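Local coordinates for extrinsic protein in photosystem II (PDB 4K7B) that probably serves as an extrinsic subunit of photosystem II in a marine centric diatom, and has a largely helical fold of the PsbQ-like clan, at residues K24-V27 against K33-A36; E37-F42 against E66-I71; I61-E66 against M87-I92. One frame throughout, in Å; residues are numbered along the deposited sequence. Where two conformers were deposited one is given.

Interaction 1: residues K24-V27 against K33-A36; sequences KDAV and KAIA
Ala26 and Ala34 bring the two short helices together, their CA atoms 6.4 Å apart, the closest CA pair between residues 24-27 and 33-36. This close spacing is possible because alanine methyls stand where the backbones converge: both CA-CB bonds point at the opposing segment, and Ala26 CB lies 3.7 Å from Ala34 CB, methyl against methyl.

The second pair, Val27 and Ile35, lies one residue further along each helix. Neither CA-CB bond aims at the other helix, so the touching is done by branches. On Ile35, CG1 stands beside the backbone N and anti to the carbonyl carbon (chi1 -54°), and the extended chi2 of 176° then carries CD1 back toward residues 24-27. There CD1 comes within 3.8 Å of Val27 CG2, the methyl beside the backbone N of Val27. The two side chains cross at about a right angle and meet methyl to methyl.

Val27 and Ile35 also rest on helix 76-89, Val27 on Lys80 and Tyr83, Ile35 on Val79, and both are buried. Ala26 and Ala34 lie nearer the surface, where Ala26 also touches Asp31 of the link between the helices. The chain thus folds back within a few residues, helix 24-29 against helix 32-37, and the Val27-Ile35 pair of this helical hairpin rests against the longer helix. In the conformer given, Lys33 NZ makes a salt bridge to Glu37 OE2, away from the contact.

All the contacts across the pair are apolar and its summed buried surface is only 125 Å², which implies dispersion and exclusion of water, with little directional chemistry to fix the register.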
loop_
_atom_site.group_PDB
_atom_site.type_symbol
_atom_site.label_atom_id
_atom_site.label_comp_id
_atom_site.label_asym_id
_atom_site.label_seq_id
_atom_site.Cartn_x
_atom_site.Cartn_y
_atom_site.Cartn_z
ATOM N N LYS A 24 3.000 -0.166 6.119
ATOM C CA LYS A 24 2.924 0.946 7.078
ATOM C C LYS A 24 4.242 1.191 7.822
ATOM O O LYS A 24 4.717 2.322 7.898
ATOM C CB LYS A 24 1.794 0.722 8.083
ATOM C CG LYS A 24 1.635 1.872 9.071
ATOM C CD LYS A 24 0.472 1.615 10.019
ATOM C CE LYS A 24 0.471 2.595 11.185
ATOM N NZ LYS A 24 1.642 2.389 12.086
ATOM N N ASP A 25 4.834 0.126 8.358
ATOM C CA ASP A 25 6.100 0.264 9.075
ATOM C C ASP A 25 7.243 0.722 8.162
ATOM O O ASP A 25 8.046 1.571 8.547
ATOM C CB ASP A 25 6.464 -1.038 9.787
ATOM C CG ASP A 25 5.643 -1.262 11.039
ATOM O OD1 ASP A 25 5.454 -0.303 11.818
ATOM O OD2 ASP A 25 5.180 -2.398 11.239
ATOM N N ALA A 26 7.314 0.174 6.950
ATOM C CA ALA A 26 8.345 0.599 6.004
ATOM C C ALA A 26 8.209 2.085 5.692
ATOM O O ALA A 26 9.195 2.813 5.632
ATOM C CB ALA A 26 8.266 -0.232 4.720
ATOM N N VAL A 27 6.978 2.536 5.501
ATOM C CA VAL A 27 6.720 3.936 5.236
ATOM C C VAL A 27 7.154 4.795 6.427
ATOM O O VAL A 27 7.823 5.820 6.250
ATOM C CB VAL A 27 5.233 4.152 4.914
ATOM C CG1 VAL A 27 4.895 5.632 4.904
ATOM C CG2 VAL A 27 4.905 3.499 3.579
ATOM N N LYS A 33 12.912 0.794 -0.208
ATOM C CA LYS A 33 13.129 -0.473 -0.905
ATOM C C LYS A 33 11.943 -1.431 -0.742
ATOM O O LYS A 33 11.553 -2.107 -1.683
ATOM C CB LYS A 33 14.418 -1.131 -0.405
ATOM C CG LYS A 33 14.678 -2.526 -0.945
ATOM C CD LYS A 33 15.910 -3.115 -0.277
ATOM C CE LYS A 33 15.833 -4.617 -0.161
ATOM N NZ LYS A 33 16.295 -5.287 -1.411
ATOM N N ALA A 34 11.369 -1.496 0.455
ATOM C CA ALA A 34 10.241 -2.403 0.688
ATOM C C ALA A 34 9.034 -2.027 -0.192
ATOM O O ALA A 34 8.297 -2.891 -0.753
ATOM C CB ALA A 34 9.853 -2.384 2.164
ATOM N N ILE A 35 8.863 -0.715 -0.336
ATOM C CA ILE A 35 7.765 -0.198 -1.130
ATOM C C ILE A 35 8.019 -0.554 -2.589
ATOM O O ILE A 35 7.132 -1.069 -3.267
ATOM C CB ILE A 35 7.605 1.317 -0.971
ATOM C CG1 ILE A 35 7.479 1.709 0.504
ATOM C CG2 ILE A 35 6.387 1.799 -1.738
ATOM C CD1 ILE A 35 7.408 3.220 0.710
ATOM N N ALA A 36 9.230 -0.305 -3.067
ATOM C CA ALA A 36 9.565 -0.658 -4.444
ATOM C C ALA A 36 9.432 -2.159 -4.703
ATOM O O ALA A 36 9.104 -2.586 -5.810
ATOM C CB ALA A 36 10.967 -0.183 -4.774
#

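Interaction 2: residues E37-F42 against E66-I71. With SO4 (sulfate ion), chain C.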
loop_
_atom_site.group_PDB
_atom_site.type_symbol
_atom_site.label_atom_id
_atom_site.label_comp_id
_atom_site.label_asym_id
_atom_site.label_seq_id
_atom_site.Cartn_x
_atom_site.Cartn_y
_atom_site.Cartn_z
ATOM N N GLU A 37 9.691 -2.959 -3.678
ATOM C CA GLU A 37 9.563 -4.393 -3.798
ATOM C C GLU A 37 8.104 -4.796 -3.883
ATOM O O GLU A 37 7.806 -5.904 -4.333
ATOM C CB GLU A 37 10.270 -5.098 -2.635
ATOM C CG GLU A 37 11.778 -5.025 -2.755
ATOM C CD GLU A 37 12.500 -5.700 -1.610
ATOM O OE1 GLU A 37 11.930 -5.771 -0.501
ATOM O OE2 GLU A 37 13.640 -6.160 -1.825
ATOM N N GLU A 38 7.191 -3.920 -3.445
ATOM C CA GLU A 38 5.749 -4.200 -3.683
ATOM C C GLU A 38 5.071 -3.565 -4.939
ATOM O O GLU A 38 3.814 -3.462 -5.043
ATOM C CB GLU A 38 4.927 -3.840 -2.442
ATOM C CG GLU A 38 5.339 -4.581 -1.196
ATOM C CD GLU A 38 4.863 -6.015 -1.155
ATOM O OE1 GLU A 38 5.304 -6.737 -0.247
ATOM O OE2 GLU A 38 4.048 -6.423 -2.006
ATOM N N LYS A 39 5.896 -3.152 -5.906
ATOM C CA LYS A 39 5.395 -2.542 -7.144
ATOM C C LYS A 39 4.263 -3.359 -7.759
ATOM O O LYS A 39 3.238 -2.829 -8.219
ATOM C CB LYS A 39 6.526 -2.399 -8.166
ATOM C CG LYS A 39 7.283 -1.086 -8.102
ATOM C CD LYS A 39 8.454 -1.075 -9.088
ATOM C CE LYS A 39 8.036 -1.537 -10.477
ATOM N NZ LYS A 39 9.178 -1.475 -11.450
ATOM N N ASN A 40 4.456 -4.678 -7.779
ATOM C CA ASN A 40 3.444 -5.543 -8.370
ATOM C C ASN A 40 2.117 -5.513 -7.621
ATOM O O ASN A 40 1.063 -5.677 -8.232
ATOM C CB ASN A 40 3.947 -6.976 -8.531
ATOM C CG ASN A 40 5.010 -7.093 -9.605
ATOM O OD1 ASN A 40 5.164 -6.198 -10.433
ATOM N ND2 ASN A 40 5.753 -8.188 -9.594
ATOM N N ALA A 41 2.163 -5.293 -6.309
ATOM C CA ALA A 41 0.933 -5.193 -5.530
ATOM C C ALA A 41 0.201 -3.938 -5.950
ATOM O O ALA A 41 -1.037 -3.950 -6.063
ATOM C CB ALA A 41 1.219 -5.171 -4.038
ATOM N N PHE A 42 0.945 -2.861 -6.191
ATOM C CA PHE A 42 0.257 -1.662 -6.715
ATOM C C PHE A 42 -0.378 -1.907 -8.090
ATOM O O PHE A 42 -1.559 -1.558 -8.323
ATOM C CB PHE A 42 1.213 -0.467 -6.800
ATOM C CG PHE A 42 1.613 0.067 -5.463
ATOM C CD1 PHE A 42 0.794 0.961 -4.790
ATOM C CD2 PHE A 42 2.789 -0.353 -4.858
ATOM C CE1 PHE A 42 1.145 1.443 -3.548
ATOM C CE2 PHE A 42 3.149 0.128 -3.620
ATOM C CZ PHE A 42 2.322 1.027 -2.959
ATOM N N GLU A 66 2.571 9.125 -7.733
ATOM C CA GLU A 66 2.908 10.114 -6.710
ATOM C C GLU A 66 3.741 9.506 -5.582
ATOM O O GLU A 66 4.734 10.121 -5.119
ATOM C CB GLU A 66 1.641 10.753 -6.141
ATOM C CG GLU A 66 1.903 12.043 -5.402
ATOM C CD GLU A 66 2.363 13.153 -6.328
ATOM O OE1 GLU A 66 3.119 14.038 -5.876
ATOM O OE2 GLU A 66 1.970 13.134 -7.513
ATOM N N ILE A 67 3.344 8.311 -5.125
ATOM C CA ILE A 67 4.171 7.606 -4.142
ATOM C C ILE A 67 5.608 7.447 -4.641
ATOM O O ILE A 67 6.570 7.725 -3.909
ATOM C CB ILE A 67 3.594 6.225 -3.790
ATOM C CG1 ILE A 67 2.262 6.387 -3.071
ATOM C CG2 ILE A 67 4.583 5.420 -2.933
ATOM C CD1 ILE A 67 1.509 5.087 -2.950
ATOM N N PHE A 68 5.760 6.998 -5.883
ATOM C CA PHE A 68 7.126 6.780 -6.374
ATOM C C PHE A 68 7.945 8.061 -6.665
ATOM O O PHE A 68 9.171 8.058 -6.532
ATOM C CB PHE A 68 7.135 5.736 -7.499
ATOM C CG PHE A 68 6.966 4.327 -6.989
ATOM C CD1 PHE A 68 8.054 3.472 -6.933
ATOM C CD2 PHE A 68 5.741 3.887 -6.504
ATOM C CE1 PHE A 68 7.920 2.191 -6.440
ATOM C CE2 PHE A 68 5.599 2.603 -6.003
ATOM C CZ PHE A 68 6.697 1.755 -5.973
ATOM N N LYS A 69 7.258 9.158 -6.988
ATOM C CA LYS A 69 7.892 10.475 -7.146
ATOM C C LYS A 69 8.435 10.912 -5.792
ATOM O O LYS A 69 9.578 11.407 -5.671
ATOM C CB LYS A 69 6.859 11.489 -7.653
ATOM C CG LYS A 69 7.377 12.906 -7.858
ATOM C CD LYS A 69 6.281 13.782 -8.452
ATOM C CE LYS A 69 6.790 15.163 -8.833
ATOM N NZ LYS A 69 5.729 15.961 -9.509
ATOM N N ALA A 70 7.619 10.700 -4.762
ATOM C CA ALA A 70 8.059 11.022 -3.409
ATOM C C ALA A 70 9.234 10.164 -2.970
ATOM O O ALA A 70 10.166 10.663 -2.332
ATOM C CB ALA A 70 6.910 10.900 -2.427
ATOM N N ILE A 71 9.192 8.874 -3.300
ATOM C CA ILE A 71 10.314 7.994 -3.010
ATOM C C ILE A 71 11.584 8.511 -3.662
ATOM O O ILE A 71 12.639 8.565 -3.028
ATOM C CB ILE A 71 10.042 6.558 -3.486
ATOM C CG1 ILE A 71 9.021 5.894 -2.564
ATOM C CG2 ILE A 71 11.350 5.749 -3.524
ATOM C CD1 ILE A 71 8.564 4.542 -3.056
HETATM S S SO4 C . 5.066 -10.630 -6.770
HETATM O O1 SO4 C . 3.745 -11.117 -6.350
HETATM O O2 SO4 C . 6.114 -11.390 -6.091
HETATM O O3 SO4 C . 5.184 -10.812 -8.219
HETATM O O4 SO4 C . 5.231 -9.211 -6.438
#
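Phe42 and Phe68 share one chi1 setting (-70° and -76°), with CG opposite the carbonyl carbon and on the side of the backbone N, which sends each ring from its helix into the space between. There the rings meet edge-to-face: the edge of Phe68, led by CE2, points at one face of Phe42. Their planes stand at 88° and their centroids lie 5.9 Å apart, a T-shaped pair. Ile67, one residue before Phe68, brings its CD1 obliquely to the Phe42 ring, 3.7 Å from Phe42 CE1. At the outer side, in the conformer given, Lys39 CG comes obliquely against the Phe68 ring, 3.6 Å from Phe68 CZ, while Ile71 CD1 of the same helix as Phe68 lies over the centre of one Phe68 face, 4.0 Å above its plane.

These rings join helix 39-49 to helix 54-73 in the helical bundle of this C-terminal piece of the Psb31 precursor, a family of the PsbQ-like clan. Phe42 is the more deeply set: Ile20 of helix 6-21 and Ile35 of helix 32-37 also touch it, and its ring meets that of Tyr86 on helix 76-89.

Glu38 occupies the N-cap position of helix 39-49, and its carboxylate makes a salt bridge to Arg19. The exposed Asn40 binds a sulfate ion, probably from the crystallisation liquor: Asn40 ND2 donates to sulfate O3 at 3.0 Å and weakly to O4, and Arg19 NH2 binds the same anion.

Interaction 3: residues I61-E66 against M87-I92; sequences IAQTNE and MAANEI
Gln63 reaches from helix 54-73 to Ala89 and Asn90 at the end of helix 76-89. Its CB points toward that end; CG turns off on the backbone N side, and beyond it the chain runs extended to put the amide against the neighbouring helix. There CD packs 3.9 Å from Ala89 CB, and the two amide branches part. NE2 lies against the same methyl, 3.5 Å from Ala89 CB, whereas OE1 accepts a hydrogen bond of 2.8 Å from Asn90 ND2.

The donor meets OE1 nearly in line with the carbonyl bond, at a C=O...N angle of 165°, yet the N-H is bent (134°), and OE1 lies tilted from the Asn90 amide plane. The two amide planes are turned 65° apart. Asn90 ND2 also bonds to Tyr86 O, and Asn90 OD1 to Tyr50 OH, so both ends of this buried amide are held and its flip is fixed. With an alanine here in place of Gln63, Asn90 ND2 would probably keep Tyr86 O but lose its acceptor on helix 54-73, and the packing on the Ala89 methyl would go.

The carbonyl O of Met87 accepts from both Asn90 N and Ile92 N, and a weak bond joins Glu91 N to Ala88 O. With Glu91 at positive phi as the C-prime residue, this is a Schellman motif, here ending helix 76-89 beside helix 54-73.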
loop_
_atom_site.group_PDB
_atom_site.type_symbol
_atom_site.label_atom_id
_atom_site.label_comp_id
_atom_site.label_asym_id
_atom_site.label_seq_id
_atom_site.Cartn_x
_atom_site.Cartn_y
_atom_site.Cartn_z
ATOM N N ILE A 61 -3.495 4.842 -10.605
ATOM C CA ILE A 61 -2.189 4.877 -11.247
ATOM C C ILE A 61 -1.509 6.209 -10.946
ATOM O O ILE A 61 -0.330 6.238 -10.590
ATOM C CB ILE A 61 -2.318 4.636 -12.767
ATOM C CG1 ILE A 61 -2.651 3.170 -13.043
ATOM C CG2 ILE A 61 -1.037 5.048 -13.503
ATOM C CD1 ILE A 61 -3.049 2.880 -14.481
ATOM N N ALA A 62 -2.249 7.315 -11.049
ATOM C CA ALA A 62 -1.664 8.610 -10.697
ATOM C C ALA A 62 -1.172 8.685 -9.238
ATOM O O ALA A 62 -0.087 9.224 -8.968
ATOM C CB ALA A 62 -2.632 9.756 -11.017
ATOM N N GLN A 63 -1.956 8.138 -8.311
ATOM C CA GLN A 63 -1.592 8.153 -6.890
ATOM C C GLN A 63 -0.371 7.271 -6.629
ATOM O O GLN A 63 0.501 7.579 -5.786
ATOM C CB GLN A 63 -2.793 7.707 -6.045
ATOM C CG GLN A 63 -3.951 8.703 -6.105
ATOM C CD GLN A 63 -5.308 8.069 -5.856
ATOM O OE1 GLN A 63 -5.414 6.880 -5.555
ATOM N NE2 GLN A 63 -6.361 8.868 -5.994
ATOM N N THR A 64 -0.299 6.172 -7.377
ATOM C CA THR A 64 0.866 5.287 -7.307
ATOM C C THR A 64 2.127 6.021 -7.782
ATOM O O THR A 64 3.192 6.003 -7.117
ATOM C CB THR A 64 0.639 4.019 -8.149
ATOM O OG1 THR A 64 -0.525 3.328 -7.650
ATOM C CG2 THR A 64 1.845 3.088 -8.079
ATOM N N ASN A 65 1.992 6.691 -8.925
ATOM C CA ASN A 65 3.093 7.482 -9.453
ATOM C C ASN A 65 3.532 8.528 -8.434
ATOM O O ASN A 65 4.723 8.791 -8.279
ATOM C CB ASN A 65 2.718 8.170 -10.762
ATOM C CG ASN A 65 2.693 7.217 -11.959
ATOM O OD1 ASN A 65 3.291 6.152 -11.943
ATOM N ND2 ASN A 65 1.987 7.616 -13.012
ATOM N N GLU A 66 2.571 9.125 -7.733
ATOM C CA GLU A 66 2.908 10.114 -6.710
ATOM C C GLU A 66 3.741 9.506 -5.582
ATOM O O GLU A 66 4.734 10.121 -5.119
ATOM C CB GLU A 66 1.641 10.753 -6.141
ATOM C CG GLU A 66 1.903 12.043 -5.402
ATOM C CD GLU A 66 2.363 13.153 -6.328
ATOM O OE1 GLU A 66 3.119 14.038 -5.876
ATOM O OE2 GLU A 66 1.970 13.134 -7.513
ATOM N N MET A 87 -4.103 4.992 -0.062
ATOM C CA MET A 87 -4.959 4.089 0.691
ATOM C C MET A 87 -6.349 4.638 0.943
ATOM O O MET A 87 -7.342 3.923 0.766
ATOM C CB MET A 87 -4.284 3.651 1.977
ATOM C CG MET A 87 -3.193 2.633 1.671
ATOM S SD MET A 87 -2.358 2.033 3.120
ATOM C CE MET A 87 -3.728 1.395 4.076
ATOM N N ALA A 88 -6.433 5.909 1.329
ATOM C CA ALA A 88 -7.735 6.500 1.626
ATOM C C ALA A 88 -8.605 6.557 0.374
ATOM O O ALA A 88 -9.794 6.235 0.421
ATOM C CB ALA A 88 -7.564 7.884 2.216
ATOM N N ALA A 89 -8.006 6.947 -0.747
ATOM C CA ALA A 89 -8.769 7.118 -1.980
ATOM C C ALA A 89 -9.269 5.791 -2.527
ATOM O O ALA A 89 -10.258 5.741 -3.256
ATOM C CB ALA A 89 -7.927 7.839 -3.030
ATOM N N ASN A 90 -8.582 4.715 -2.175
ATOM C CA ASN A 90 -8.915 3.410 -2.722
ATOM C C ASN A 90 -9.564 2.451 -1.731
ATOM O O ASN A 90 -9.741 1.268 -2.026
ATOM C CB ASN A 90 -7.682 2.802 -3.378
ATOM C CG ASN A 90 -7.301 3.552 -4.628
ATOM O OD1 ASN A 90 -7.984 3.448 -5.640
ATOM N ND2 ASN A 90 -6.264 4.371 -4.541
ATOM N N GLU A 91 -9.926 2.988 -0.567
ATOM C CA GLU A 91 -10.596 2.219 0.481
ATOM C C GLU A 91 -9.777 1.014 0.906
ATOM O O GLU A 91 -10.324 -0.058 1.190
ATOM C CB GLU A 91 -12.013 1.798 0.061
ATOM C CG GLU A 91 -12.979 2.957 -0.082
ATOM C CD GLU A 91 -14.422 2.515 0.089
ATOM O OE1 GLU A 91 -14.766 1.406 -0.378
ATOM O OE2 GLU A 91 -15.207 3.270 0.701
ATOM N N ILE A 92 -8.460 1.184 0.928
ATOM C CA ILE A 92 -7.599 0.153 1.487
ATOM C C ILE A 92 -7.422 0.495 2.947
ATOM O O ILE A 92 -6.915 1.563 3.286
ATOM C CB ILE A 92 -6.222 0.110 0.806
ATOM C CG1 ILE A 92 -6.373 -0.099 -0.703
ATOM C CG2 ILE A 92 -5.376 -0.994 1.420
ATOM C CD1 ILE A 92 -5.063 0.067 -1.469
#

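How the interactions relate
Interactions 1 and 2 touch: Ile35 lies against Ile71 and Phe42, and Ala36 against the Phe68 ring, so the short hairpin and the aromatic pair continue one apolar layer. Interactions 2 and 3 both use helix 54-73, their segments overlapping at Glu66, which takes no part in either contact; they meet where Phe42 packs on Thr64. Interactions 1 and 3 lie apart, on opposite sides of the chain's centre. Each contact is only partly buried: Val27 and Ile35, Phe42 and Ile67, and Asn90 supply the inner parts, Lys39 an exposed margin. Chemistry shifts from methyl packing between sequence-adjacent short helices, through an edge-to-face ring pair, to a hydrogen bond between side-chain amides where helix 76-89 ends.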